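PDB 1E6Y: methyl-coenzyme M reductase subunit beta from Methanosarcina barkeri, which helps form methyl-coenzyme M reductase, which reduces methyl-coenzyme M with coenzyme B, releasing methane and the mixed heterodisulfide in the last step of methanogenesis. Local coordinates for residues L237-L242 against W299-A304; G227-H232 against H381-A386; K86-V91 against T135-D140; A80-V85 against K106-Q111; H195-S200 against A393-A398. All coordinates share one frame; numbering follows the deposited sequence.

Contact 1 (L237-L242 against W299-A304); sequences LAYQGL and WNACAA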
# COMPACT_ATOMS: atom_id res chain seq x y z
N LEU E 237 -1.47 -27.68 -19.86
CA LEU E 237 -2.87 -27.35 -20.14
C LEU E 237 -3.62 -28.52 -20.78
O LEU E 237 -4.71 -28.88 -20.33
CB LEU E 237 -2.95 -26.12 -21.06
CG LEU E 237 -4.34 -25.71 -21.55
CD1 LEU E 237 -5.23 -25.32 -20.38
CD2 LEU E 237 -4.21 -24.55 -22.52
N ALA E 238 -3.03 -29.11 -21.81
CA ALA E 238 -3.67 -30.20 -22.54
C ALA E 238 -3.92 -31.41 -21.65
O ALA E 238 -5.04 -31.92 -21.57
CB ALA E 238 -2.82 -30.60 -23.74
N TYR E 239 -2.88 -31.84 -20.93
CA TYR E 239 -2.95 -33.07 -20.15
C TYR E 239 -3.65 -32.90 -18.80
O TYR E 239 -4.59 -33.64 -18.49
CB TYR E 239 -1.55 -33.64 -19.95
CG TYR E 239 -1.04 -34.39 -21.16
CD1 TYR E 239 -0.29 -33.74 -22.15
CD2 TYR E 239 -1.36 -35.73 -21.36
CE1 TYR E 239 0.13 -34.41 -23.30
CE2 TYR E 239 -0.95 -36.41 -22.50
CZ TYR E 239 -0.21 -35.74 -23.47
OH TYR E 239 0.18 -36.41 -24.61
N GLN E 240 -3.22 -31.93 -18.00
CA GLN E 240 -3.85 -31.69 -16.71
C GLN E 240 -5.20 -31.01 -16.85
O GLN E 240 -6.18 -31.41 -16.21
CB GLN E 240 -2.94 -30.85 -15.81
CG GLN E 240 -3.45 -30.74 -14.37
CD GLN E 240 -2.67 -29.73 -13.56
OE1 GLN E 240 -2.57 -28.56 -13.93
NE2 GLN E 240 -2.14 -30.17 -12.42
N GLY E 241 -5.27 -29.99 -17.71
CA GLY E 241 -6.47 -29.18 -17.80
C GLY E 241 -7.58 -29.77 -18.64
O GLY E 241 -8.76 -29.68 -18.28
N LEU E 242 -7.22 -30.38 -19.77
CA LEU E 242 -8.20 -30.75 -20.78
C LEU E 242 -8.27 -32.25 -21.03
O LEU E 242 -8.78 -32.69 -22.06
CB LEU E 242 -7.90 -30.00 -22.08
CG LEU E 242 -7.89 -28.47 -21.98
CD1 LEU E 242 -7.56 -27.85 -23.33
CD2 LEU E 242 -9.25 -27.97 -21.48
N TRP E 299 7.22 -35.24 -19.20
CA TRP E 299 7.25 -35.80 -17.85
C TRP E 299 6.56 -34.85 -16.88
O TRP E 299 5.77 -35.28 -16.03
CB TRP E 299 8.69 -36.05 -17.40
CG TRP E 299 8.79 -36.33 -15.93
CD1 TRP E 299 9.41 -35.55 -14.99
CD2 TRP E 299 8.17 -37.40 -15.21
NE1 TRP E 299 9.20 -36.07 -13.73
CE2 TRP E 299 8.44 -37.20 -13.84
CE3 TRP E 299 7.40 -38.51 -15.59
CZ2 TRP E 299 7.98 -38.07 -12.84
CZ3 TRP E 299 6.93 -39.38 -14.60
CH2 TRP E 299 7.23 -39.15 -13.25
N ASN E 300 6.85 -33.56 -17.01
CA ASN E 300 6.20 -32.55 -16.19
C ASN E 300 4.69 -32.59 -16.34
O ASN E 300 3.96 -32.51 -15.35
CB ASN E 300 6.72 -31.15 -16.55
CG ASN E 300 6.17 -30.08 -15.64
OD1 ASN E 300 6.51 -30.02 -14.46
ND2 ASN E 300 5.23 -29.30 -16.16
N ALA E 301 4.22 -32.77 -17.57
CA ALA E 301 2.79 -32.92 -17.84
C ALA E 301 2.22 -34.19 -17.19
O ALA E 301 1.11 -34.18 -16.66
CB ALA E 301 2.53 -32.93 -19.34
N CYS E 302 3.00 -35.27 -17.21
CA CYS E 302 2.64 -36.51 -16.52
C CYS E 302 2.48 -36.28 -15.02
O CYS E 302 1.51 -36.75 -14.42
CB CYS E 302 3.72 -37.58 -16.74
SG CYS E 302 3.75 -38.30 -18.39
N ALA E 303 3.42 -35.56 -14.43
CA ALA E 303 3.36 -35.22 -13.01
C ALA E 303 2.18 -34.29 -12.72
O ALA E 303 1.55 -34.39 -11.67
CB ALA E 303 4.67 -34.58 -12.57
N ALA E 304 1.88 -33.40 -13.66
CA ALA E 304 0.74 -32.49 -13.53
C ALA E 304 -0.58 -33.26 -13.52
O ALA E 304 -1.43 -33.03 -12.66
CB ALA E 304 0.76 -31.48 -14.68

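Contact 2 (G227-H232 against H381-A386); sequences GMFERH and HSRGFA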
# COMPACT_ATOMS: atom_id res chain seq x y z
N GLY E 227 8.88 -18.92 -26.07
CA GLY E 227 9.90 -19.82 -26.57
C GLY E 227 9.60 -21.26 -26.21
O GLY E 227 8.46 -21.70 -26.34
N MET E 228 10.59 -21.95 -25.66
CA MET E 228 10.44 -23.36 -25.28
C MET E 228 9.38 -23.53 -24.18
O MET E 228 8.79 -24.61 -24.04
CB MET E 228 11.78 -23.93 -24.80
CG MET E 228 12.20 -23.48 -23.40
SD MET E 228 13.79 -24.16 -22.89
CE MET E 228 14.90 -22.98 -23.68
N PHE E 229 9.11 -22.47 -23.44
CA PHE E 229 8.17 -22.53 -22.33
C PHE E 229 6.71 -22.57 -22.80
O PHE E 229 5.83 -22.97 -22.04
CB PHE E 229 8.40 -21.37 -21.37
CG PHE E 229 9.72 -21.43 -20.66
CD1 PHE E 229 10.83 -20.77 -21.18
CD2 PHE E 229 9.88 -22.23 -19.54
CE1 PHE E 229 12.09 -20.92 -20.60
CE2 PHE E 229 11.14 -22.39 -18.94
CZ PHE E 229 12.24 -21.73 -19.47
N GLU E 230 6.47 -22.24 -24.07
CA GLU E 230 5.13 -22.38 -24.61
C GLU E 230 4.72 -23.84 -24.71
O GLU E 230 3.66 -24.22 -24.20
CB GLU E 230 4.98 -21.70 -25.97
CG GLU E 230 3.55 -21.84 -26.52
CD GLU E 230 3.26 -20.99 -27.74
OE1 GLU E 230 4.13 -20.89 -28.63
OE2 GLU E 230 2.12 -20.50 -27.85
N ARG E 231 5.55 -24.67 -25.36
CA ARG E 231 5.26 -26.11 -25.39
C ARG E 231 5.10 -26.65 -23.97
O ARG E 231 4.19 -27.41 -23.66
CB ARG E 231 6.39 -26.86 -26.11
CG ARG E 231 6.26 -28.39 -26.04
CD ARG E 231 7.45 -29.10 -26.70
NE ARG E 231 7.11 -30.53 -26.78
CZ ARG E 231 7.62 -31.51 -26.05
NH1 ARG E 231 7.16 -32.75 -26.24
NH2 ARG E 231 8.58 -31.31 -25.15
N HIS E 232 5.99 -26.21 -23.08
CA HIS E 232 5.97 -26.65 -21.68
C HIS E 232 4.62 -26.42 -21.00
O HIS E 232 4.05 -27.34 -20.41
CB HIS E 232 7.07 -25.92 -20.90
CG HIS E 232 7.29 -26.46 -19.52
ND1 HIS E 232 6.63 -25.97 -18.41
CD2 HIS E 232 8.12 -27.43 -19.07
CE1 HIS E 232 7.04 -26.62 -17.34
NE2 HIS E 232 7.95 -27.51 -17.71
N HIS E 381 2.70 -19.68 -6.70
CA HIS E 381 4.09 -20.01 -7.04
C HIS E 381 4.26 -20.96 -8.21
O HIS E 381 5.11 -20.73 -9.08
CB HIS E 381 4.80 -20.54 -5.81
CG HIS E 381 4.60 -19.69 -4.60
ND1 HIS E 381 5.24 -18.47 -4.45
CD2 HIS E 381 3.71 -19.77 -3.59
CE1 HIS E 381 4.74 -17.85 -3.40
NE2 HIS E 381 3.81 -18.62 -2.85
N SER E 382 3.43 -22.00 -8.27
CA SER E 382 3.45 -22.93 -9.39
C SER E 382 2.86 -22.27 -10.64
O SER E 382 1.96 -21.43 -10.54
CB SER E 382 2.66 -24.20 -9.05
OG SER E 382 2.63 -25.08 -10.16
N ARG E 383 3.39 -22.63 -11.80
CA ARG E 383 2.94 -22.05 -13.07
C ARG E 383 1.63 -22.63 -13.56
O ARG E 383 1.53 -23.19 -14.68
CB ARG E 383 4.08 -22.18 -14.07
CG ARG E 383 5.32 -21.37 -13.69
CD ARG E 383 6.43 -21.56 -14.70
NE ARG E 383 7.01 -22.91 -14.50
CZ ARG E 383 8.04 -23.28 -15.25
NH1 ARG E 383 8.52 -24.51 -14.98
NH2 ARG E 383 8.60 -22.56 -16.20
N GLY E 384 0.61 -22.50 -12.73
CA GLY E 384 -0.74 -22.86 -13.12
C GLY E 384 -1.13 -24.29 -12.84
O GLY E 384 -2.26 -24.69 -13.13
N PHE E 385 -0.24 -25.07 -12.22
CA PHE E 385 -0.46 -26.51 -12.07
C PHE E 385 -1.07 -26.89 -10.72
O PHE E 385 -1.40 -28.06 -10.49
CB PHE E 385 0.84 -27.28 -12.29
CG PHE E 385 1.48 -27.02 -13.62
CD1 PHE E 385 2.79 -26.55 -13.71
CD2 PHE E 385 0.76 -27.20 -14.80
CE1 PHE E 385 3.38 -26.27 -14.94
CE2 PHE E 385 1.34 -26.92 -16.04
CZ PHE E 385 2.65 -26.45 -16.11
N ALA E 386 -1.25 -25.91 -9.83
CA ALA E 386 -1.73 -26.18 -8.48
C ALA E 386 -3.20 -25.80 -8.30
O ALA E 386 -4.00 -26.61 -7.82
CB ALA E 386 -0.86 -25.44 -7.46

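Contact 3 (K86-V91 against T135-D140); sequences KKLVQV and TQTIMD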
# COMPACT_ATOMS: atom_id res chain seq x y z
N LYS E 86 -29.73 -2.51 -20.25
CA LYS E 86 -29.20 -2.92 -21.54
C LYS E 86 -29.05 -1.73 -22.49
O LYS E 86 -28.06 -1.64 -23.22
CB LYS E 86 -30.09 -3.99 -22.19
CG LYS E 86 -29.61 -4.39 -23.58
CD LYS E 86 -30.24 -5.68 -24.07
CE LYS E 86 -29.60 -6.10 -25.39
NZ LYS E 86 -30.13 -7.40 -25.90
N LYS E 87 -30.01 -0.82 -22.47
CA LYS E 87 -29.97 0.37 -23.31
C LYS E 87 -28.78 1.27 -22.98
O LYS E 87 -28.20 1.90 -23.87
CB LYS E 87 -31.27 1.18 -23.18
CG LYS E 87 -32.48 0.54 -23.84
CD LYS E 87 -33.72 1.40 -23.64
CE LYS E 87 -34.97 0.67 -24.12
NZ LYS E 87 -36.21 1.46 -23.85
N LEU E 88 -28.42 1.33 -21.70
CA LEU E 88 -27.32 2.17 -21.23
C LEU E 88 -25.96 1.49 -21.38
O LEU E 88 -24.95 2.16 -21.59
CB LEU E 88 -27.55 2.55 -19.77
CG LEU E 88 -28.73 3.48 -19.51
CD1 LEU E 88 -29.01 3.55 -18.02
CD2 LEU E 88 -28.44 4.86 -20.07
N VAL E 89 -25.94 0.16 -21.24
CA VAL E 89 -24.71 -0.61 -21.36
C VAL E 89 -24.28 -0.79 -22.82
O VAL E 89 -23.09 -0.76 -23.13
CB VAL E 89 -24.85 -2.00 -20.69
CG1 VAL E 89 -23.61 -2.85 -20.96
CG2 VAL E 89 -25.04 -1.83 -19.20
N GLN E 90 -25.26 -0.96 -23.72
CA GLN E 90 -24.97 -1.22 -25.13
C GLN E 90 -24.29 -0.02 -25.79
O GLN E 90 -24.40 1.11 -25.32
CB GLN E 90 -26.25 -1.58 -25.88
CG GLN E 90 -27.18 -0.41 -26.16
CD GLN E 90 -28.29 -0.76 -27.14
OE1 GLN E 90 -28.59 -1.94 -27.36
NE2 GLN E 90 -28.89 0.26 -27.73
N VAL E 91 -23.52 -0.31 -26.84
CA VAL E 91 -22.80 0.72 -27.59
C VAL E 91 -23.42 0.92 -28.97
O VAL E 91 -23.64 2.05 -29.39
CB VAL E 91 -21.30 0.34 -27.74
CG1 VAL E 91 -20.62 1.25 -28.75
CG2 VAL E 91 -20.58 0.42 -26.39
N THR E 135 -27.33 2.44 -11.65
CA THR E 135 -27.50 3.68 -10.88
C THR E 135 -28.41 4.67 -11.62
O THR E 135 -29.36 5.19 -11.03
CB THR E 135 -26.14 4.35 -10.59
OG1 THR E 135 -25.31 3.45 -9.84
CG2 THR E 135 -26.33 5.63 -9.78
N GLN E 136 -28.13 4.90 -12.90
CA GLN E 136 -28.94 5.79 -13.73
C GLN E 136 -30.38 5.29 -13.87
O GLN E 136 -31.33 6.08 -13.79
CB GLN E 136 -28.31 5.96 -15.11
CG GLN E 136 -29.12 6.83 -16.07
CD GLN E 136 -29.09 8.30 -15.69
OE1 GLN E 136 -28.02 8.91 -15.62
NE2 GLN E 136 -30.27 8.89 -15.50
N THR E 137 -30.53 3.98 -14.05
CA THR E 137 -31.85 3.37 -14.23
C THR E 137 -32.73 3.54 -12.99
O THR E 137 -33.90 3.90 -13.10
CB THR E 137 -31.73 1.87 -14.57
OG1 THR E 137 -31.07 1.72 -15.83
CG2 THR E 137 -33.11 1.21 -14.64
N ILE E 138 -32.15 3.34 -11.81
CA ILE E 138 -32.88 3.50 -10.56
C ILE E 138 -33.23 4.96 -10.29
O ILE E 138 -34.35 5.28 -9.89
CB ILE E 138 -32.07 2.93 -9.36
CG1 ILE E 138 -31.92 1.41 -9.51
CG2 ILE E 138 -32.77 3.26 -8.04
CD1 ILE E 138 -31.11 0.76 -8.42
N MET E 139 -32.29 5.85 -10.61
CA MET E 139 -32.51 7.29 -10.44
C MET E 139 -33.73 7.74 -11.24
O MET E 139 -34.59 8.44 -10.72
CB MET E 139 -31.27 8.06 -10.90
CG MET E 139 -31.04 9.37 -10.17
SD MET E 139 -30.44 9.14 -8.48
CE MET E 139 -28.81 8.44 -8.79
N ASP E 140 -33.82 7.26 -12.47
CA ASP E 140 -34.92 7.63 -13.37
C ASP E 140 -36.24 6.95 -13.00
O ASP E 140 -37.27 7.61 -12.91
CB ASP E 140 -34.55 7.28 -14.81
CG ASP E 140 -33.53 8.23 -15.40
OD1 ASP E 140 -33.47 9.40 -14.99
OD2 ASP E 140 -32.78 7.80 -16.30

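Contact 4 (A80-V85 against K106-Q111); sequences AIAENV and KSLLIQ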
# COMPACT_ATOMS: atom_id res chain seq x y z
N ALA E 80 -38.05 -4.41 -16.26
CA ALA E 80 -37.94 -3.05 -16.77
C ALA E 80 -36.54 -2.50 -16.51
O ALA E 80 -35.95 -1.84 -17.37
CB ALA E 80 -38.99 -2.16 -16.13
N ILE E 81 -35.98 -2.84 -15.36
CA ILE E 81 -34.63 -2.44 -15.01
C ILE E 81 -33.61 -3.08 -15.95
O ILE E 81 -32.78 -2.38 -16.54
CB ILE E 81 -34.31 -2.79 -13.54
CG1 ILE E 81 -35.10 -1.85 -12.62
CG2 ILE E 81 -32.81 -2.66 -13.26
CD1 ILE E 81 -34.97 -2.16 -11.14
N ALA E 82 -33.77 -4.38 -16.21
CA ALA E 82 -32.90 -5.10 -17.14
C ALA E 82 -32.93 -4.47 -18.54
O ALA E 82 -31.89 -4.31 -19.18
CB ALA E 82 -33.31 -6.57 -17.22
N GLU E 83 -34.13 -4.08 -18.99
CA GLU E 83 -34.30 -3.46 -20.30
C GLU E 83 -33.52 -2.16 -20.40
O GLU E 83 -32.81 -1.92 -21.38
CB GLU E 83 -35.78 -3.14 -20.56
CG GLU E 83 -36.68 -4.34 -20.76
CD GLU E 83 -38.15 -3.95 -20.82
OE1 GLU E 83 -38.48 -2.98 -21.55
OE2 GLU E 83 -38.97 -4.59 -20.12
N ASN E 84 -33.71 -1.30 -19.40
CA ASN E 84 -33.10 0.03 -19.42
C ASN E 84 -31.60 -0.04 -19.20
O ASN E 84 -30.84 0.72 -19.80
CB ASN E 84 -33.74 0.91 -18.34
CG ASN E 84 -33.48 2.38 -18.57
OD1 ASN E 84 -34.02 2.98 -19.50
ND2 ASN E 84 -32.60 2.96 -17.76
N VAL E 85 -31.17 -0.99 -18.37
CA VAL E 85 -29.74 -1.24 -18.16
C VAL E 85 -29.07 -1.66 -19.47
O VAL E 85 -28.02 -1.12 -19.82
CB VAL E 85 -29.52 -2.32 -17.06
CG1 VAL E 85 -28.09 -2.84 -17.09
CG2 VAL E 85 -29.82 -1.72 -15.70
N LYS E 106 -33.89 -11.30 -8.56
CA LYS E 106 -33.04 -10.94 -7.43
C LYS E 106 -31.65 -10.48 -7.87
O LYS E 106 -30.97 -9.78 -7.12
CB LYS E 106 -32.92 -12.11 -6.46
CG LYS E 106 -34.14 -12.29 -5.58
CD LYS E 106 -33.98 -13.50 -4.67
CE LYS E 106 -35.06 -13.52 -3.60
NZ LYS E 106 -34.94 -12.36 -2.67
N SER E 107 -31.27 -10.81 -9.10
CA SER E 107 -29.98 -10.38 -9.63
C SER E 107 -29.98 -10.29 -11.16
O SER E 107 -30.89 -10.78 -11.82
CB SER E 107 -28.88 -11.34 -9.17
OG SER E 107 -29.04 -12.63 -9.73
N LEU E 108 -28.98 -9.59 -11.70
CA LEU E 108 -28.81 -9.45 -13.14
C LEU E 108 -27.44 -9.95 -13.58
O LEU E 108 -26.45 -9.78 -12.86
CB LEU E 108 -28.95 -7.99 -13.57
CG LEU E 108 -30.26 -7.24 -13.35
CD1 LEU E 108 -30.08 -5.78 -13.78
CD2 LEU E 108 -31.39 -7.90 -14.15
N LEU E 109 -27.39 -10.55 -14.76
CA LEU E 109 -26.14 -10.69 -15.51
C LEU E 109 -26.03 -9.50 -16.45
O LEU E 109 -26.95 -9.24 -17.24
CB LEU E 109 -26.14 -11.99 -16.31
CG LEU E 109 -25.01 -12.20 -17.33
CD1 LEU E 109 -23.66 -12.32 -16.62
CD2 LEU E 109 -25.29 -13.44 -18.16
N ILE E 110 -24.97 -8.72 -16.31
CA ILE E 110 -24.71 -7.62 -17.24
C ILE E 110 -23.43 -7.90 -18.01
O ILE E 110 -22.34 -7.88 -17.45
CB ILE E 110 -24.56 -6.27 -16.50
CG1 ILE E 110 -25.79 -5.99 -15.64
CG2 ILE E 110 -24.36 -5.14 -17.52
CD1 ILE E 110 -25.71 -4.70 -14.87
N GLN E 111 -23.59 -8.25 -19.28
CA GLN E 111 -22.46 -8.44 -20.17
C GLN E 111 -22.34 -7.24 -21.10
O GLN E 111 -23.22 -6.98 -21.92
CB GLN E 111 -22.63 -9.72 -21.00
CG GLN E 111 -23.00 -10.93 -20.16
CD GLN E 111 -22.85 -12.23 -20.92
OE1 GLN E 111 -23.73 -12.62 -21.69
NE2 GLN E 111 -21.74 -12.92 -20.70

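Contact 5 (H195-S200 against A393-A398); sequences HVAAIS and AVALDA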
# COMPACT_ATOMS: atom_id res chain seq x y z
N HIS E 195 -15.30 -19.59 -6.78
CA HIS E 195 -15.96 -19.04 -7.96
C HIS E 195 -15.99 -20.06 -9.09
O HIS E 195 -17.03 -20.29 -9.71
CB HIS E 195 -15.24 -17.78 -8.45
CG HIS E 195 -15.54 -16.55 -7.65
ND1 HIS E 195 -16.32 -16.58 -6.51
CD2 HIS E 195 -15.17 -15.26 -7.82
CE1 HIS E 195 -16.42 -15.36 -6.02
NE2 HIS E 195 -15.73 -14.54 -6.80
N VAL E 196 -14.82 -20.64 -9.36
CA VAL E 196 -14.67 -21.60 -10.45
C VAL E 196 -15.51 -22.85 -10.20
O VAL E 196 -16.24 -23.29 -11.09
CB VAL E 196 -13.18 -22.00 -10.63
CG1 VAL E 196 -13.04 -23.02 -11.75
CG2 VAL E 196 -12.35 -20.76 -10.94
N ALA E 197 -15.46 -23.36 -8.97
CA ALA E 197 -16.28 -24.51 -8.58
C ALA E 197 -17.77 -24.22 -8.68
O ALA E 197 -18.55 -25.09 -9.08
CB ALA E 197 -15.92 -24.95 -7.17
N ALA E 198 -18.17 -23.01 -8.31
CA ALA E 198 -19.56 -22.57 -8.43
C ALA E 198 -20.01 -22.58 -9.89
O ALA E 198 -21.06 -23.13 -10.22
CB ALA E 198 -19.72 -21.17 -7.86
N ILE E 199 -19.19 -21.99 -10.75
CA ILE E 199 -19.48 -21.92 -12.18
C ILE E 199 -19.56 -23.31 -12.82
O ILE E 199 -20.41 -23.56 -13.67
CB ILE E 199 -18.42 -21.07 -12.91
CG1 ILE E 199 -18.54 -19.61 -12.47
CG2 ILE E 199 -18.60 -21.18 -14.42
CD1 ILE E 199 -17.36 -18.75 -12.86
N SER E 200 -18.74 -24.24 -12.32
CA SER E 200 -18.69 -25.60 -12.85
C SER E 200 -19.86 -26.46 -12.39
O SER E 200 -19.99 -27.61 -12.81
CB SER E 200 -17.38 -26.28 -12.43
OG SER E 200 -17.45 -26.79 -11.11
N ALA E 393 -11.00 -29.81 -5.95
CA ALA E 393 -11.16 -30.22 -4.56
C ALA E 393 -12.38 -29.57 -3.92
O ALA E 393 -13.17 -30.22 -3.22
CB ALA E 393 -9.92 -29.87 -3.77
N VAL E 394 -12.55 -28.27 -4.18
CA VAL E 394 -13.69 -27.52 -3.68
C VAL E 394 -14.99 -28.05 -4.27
O VAL E 394 -15.98 -28.23 -3.55
CB VAL E 394 -13.52 -26.02 -4.01
CG1 VAL E 394 -14.81 -25.27 -3.72
CG2 VAL E 394 -12.39 -25.44 -3.18
N ALA E 395 -14.96 -28.40 -5.55
CA ALA E 395 -16.13 -28.97 -6.23
C ALA E 395 -16.56 -30.30 -5.62
O ALA E 395 -17.74 -30.64 -5.63
CB ALA E 395 -15.83 -29.14 -7.71
N LEU E 396 -15.61 -31.04 -5.05
CA LEU E 396 -15.87 -32.37 -4.51
C LEU E 396 -16.30 -32.37 -3.05
O LEU E 396 -16.66 -33.42 -2.50
CB LEU E 396 -14.63 -33.26 -4.67
CG LEU E 396 -14.28 -33.74 -6.08
CD1 LEU E 396 -12.88 -34.31 -6.08
CD2 LEU E 396 -15.29 -34.78 -6.54
N ASP E 397 -16.23 -31.21 -2.40
CA ASP E 397 -16.56 -31.11 -0.98
C ASP E 397 -18.06 -31.29 -0.73
O ASP E 397 -18.89 -30.63 -1.37
CB ASP E 397 -16.10 -29.77 -0.42
CG ASP E 397 -16.08 -29.74 1.10
OD1 ASP E 397 -15.07 -30.14 1.70
OD2 ASP E 397 -17.09 -29.32 1.70
N ALA E 398 -18.40 -32.14 0.22
CA ALA E 398 -19.79 -32.48 0.50
C ALA E 398 -20.41 -31.61 1.60
O ALA E 398 -21.61 -31.72 1.87
CB ALA E 398 -19.91 -33.95 0.87

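Contact 1 (L237-L242 against W299-A304)
The closest CA pair between residues 237-242 and 299-304 is Gln-240 with Ala-304, 5.6 Å apart, while Tyr-239 and Ala-301 form a second, slightly wider pairing of 6.2 Å between CA atoms. The two touching residues of 299-304 are both alanines, consistent with this short spacing. The CB of Ala-301 lies obliquely beside the Tyr-239 ring, 4.1 Å from CD1, and is almost as near the tyrosine CB. Gln-240 runs alongside Ala-304 instead. Its CB rests on the alanine CB at 3.9 Å, and its CG, anti to the backbone N (chi1 -171°), starts an extended chain that carries the amide past the methyl to the backbone beyond. There NE2 donates to Ala-304 O over 3.0 Å, a bent bond (N-H...O 138°) whose donor stands well out of the carbonyl plane. The same NE2 is also bound to Phe-385 O, so one buried amide nitrogen ties both a helix and a loop to helix 228-241. Around Leu-237 to Gly-241 this helix widens into a pi-type turn as it nears its end, its backbone bonds there being weak. On helix 296-318, Val-305 and Leu-308 extend the surface under Tyr-239 and Gln-240, Leu-235 on helix 228-241 covers Ala-301 further back, and Val-4 of strand 3-7 also touches the Tyr-239 side chain.

Contact 2 (G227-H232 against H381-A386)
Arg-383, which packs on Phe-229 and His-232, has a carbonyl oxygen gripped by two amide side chains, Gln-233 NE2 and Gln-216 NE2; the same oxygen sits over the centre of the Phe-385 ring, 3.5 Å above its plane. The guanidinium touches helix 228-241 in two ways. His-232 CE1 lies over one of its faces, 3.5 Å from Arg-383 NH1, with the ring and guanidinium planes 36° apart. At the guanidinium edge, Arg-383 NH2 comes within 3.6 Å of Phe-229 CD2. A bend at chi3 (-74°) brings one face of the guanidinium under His-232 and its edge to Phe-229. Residues 381-386 form part of the loop leading into helix 387-395, and Arg-383 is the centre of an inverse gamma turn closed by a weak bond from Gly-384 N to Ser-382 O. That loop is moored by Asp-345, which forms a salt bridge with Arg-383 NE and accepts a hydrogen bond from Ser-382 OG. His-232 turns its NE2 to Tyr-346 OH, and the nearby arginine charge would probably disfavour a protonated imidazole. Phe-385 CE1 approaches His-232 CE1 at 4.4 Å, while Pro-246 of the gamma subunit packs on both Phe-229 and His-232.

Contact 3 (K86-V91 against T135-D140)
Leu-88 meets residues 135-140 through one methyl, CD1, and also packs on Ala-133 of helix 125-141. From CB, its CG stands anti to the carbonyl carbon (chi1 -67°), and CD1 continues outward, anti to CA, so that this branch meets the neighbouring helix. CD1 comes 3.5 Å from Thr-137 OG1 and 3.8 Å from Gln-136 CG, with Gln-136 CB equally near. The methyl thus sits against the first carbons of the glutamine, whose chain then bends at chi2 (71°) and leads away. This is a helix-helix contact near the C-terminal end of helix 78-89, in the N-terminal domain and beside the second beta subunit of the six-chain assembly: Gly-227 of that subunit packs on Leu-88, and its Phe-229 on Gln-136. The glutamine NE2 donates to Asp-140 OD2 over 2.9 Å, meeting the carboxylate from above its plane, and OE1 is hydrogen-bonded to an aromatic side chain of another protein chain. Thr-137 OG1 is bound to Asn-84 ND2 and Ala-133 O, its polar needs met although a methyl lies on it.

Contact 4 (A80-V85 against K106-Q111)
Leu-108, the residue on which Ile-81 and Ala-82 rest, follows directly on a classic beta bulge, in which Lys-106 and Ser-107 both face Val-102 of the adjacent strand. Beyond this irregularity strand 107-111 runs almost parallel to residues 80-85 of helix 78-89, at 17° between their directions and with axes 10.0 Å apart, the usual spacing of a helix packed on a beta sheet. Leu-108 meets the helix with both branches of its fork: CD2 touches Ala-82 CB at 3.9 Å, and CD1 approaches Ile-81 CG2 at 4.2 Å. One helical turn on, Val-85 takes over. Its CG1, placed anti to the backbone N (chi1 165°), lies 3.7 Å from Ile-110 CD1, and the two side chains cross at about a right angle. Ile-110 starts out to the side of the helix, but its CD1 end comes nearer, toward Val-85. On the sheet, Val-99 of strand 98-102 widens the floor under Ala-82 and Val-85, while Met-141 and Val-134 of helix 125-141 close over Ile-81 and Ile-110. Every touching group is an aliphatic carbon, so the helix is held on this face of the sheet by shape and by exclusion of water, with no directional bond between the two segments.

Contact 5 (H195-S200 against A393-A398)
Helices 193-199 and 387-395 of the C-terminal domain pack here through two alanines and a valine, and the small residues let the backbones come close: the CA atoms of Ala-197 and Ala-395 are 5.0 Å apart. Ala-197 CB makes most of the contact, pointing toward the other segment and meeting Val-394 CG1 at 3.6 Å, the closest approach between the two. That valine branch stands anti to its backbone N (chi1 170°), which brings it alongside the alanine methyl. On the Ala-395 side the same CB lies 3.9 Å from the backbone N and 4.2 Å from the CB, so one methyl rests on both side chains and on the peptide between them. Ser-200, one turn later, adds a looser touch, its OG being 4.4 Å from Ala-395 CB. The hydroxyl is turned back to the preceding turn, where OG donates to Ala-197 O at 2.9 Å, tilted 32° from the carbonyl plane, and it has a weak second bond with Asn-203 N. Ile-405 of helix 405-416 covers both Ala-197 and Val-394, and Ala-395 O is taken by Arg-67 of the gamma subunit, so this part of the chain also meets that subunit. With its hydroxyl engaged on its own side, Ser-200 makes no polar bond across; the joint therefore depends on small apolar groups and on the closeness they allow.

All five contacts are largely buried, but contact 5 lies nearest the chain's centre, about 10 Å from it, and contact 3 farthest, about 29 Å. Contacts 1 and 2 share helix 228-241 and touch through the end of one glutamine. Contacts 3 and 4 share helix 78-89 and are joined through Asn-84 and Thr-137, across the chain's centre from the first pair. Chemistry follows place: contacts 4 and 5 are apolar, one helix on sheet and one helix on helix, whereas contact 1 adds a hydrogen bond from a side-chain amide and contact 2 a charged guanidinium; contact 3 sets a leucine methyl against polar side chains bonded to other partners. Contacts 2 and 3 both reach the second beta subunit.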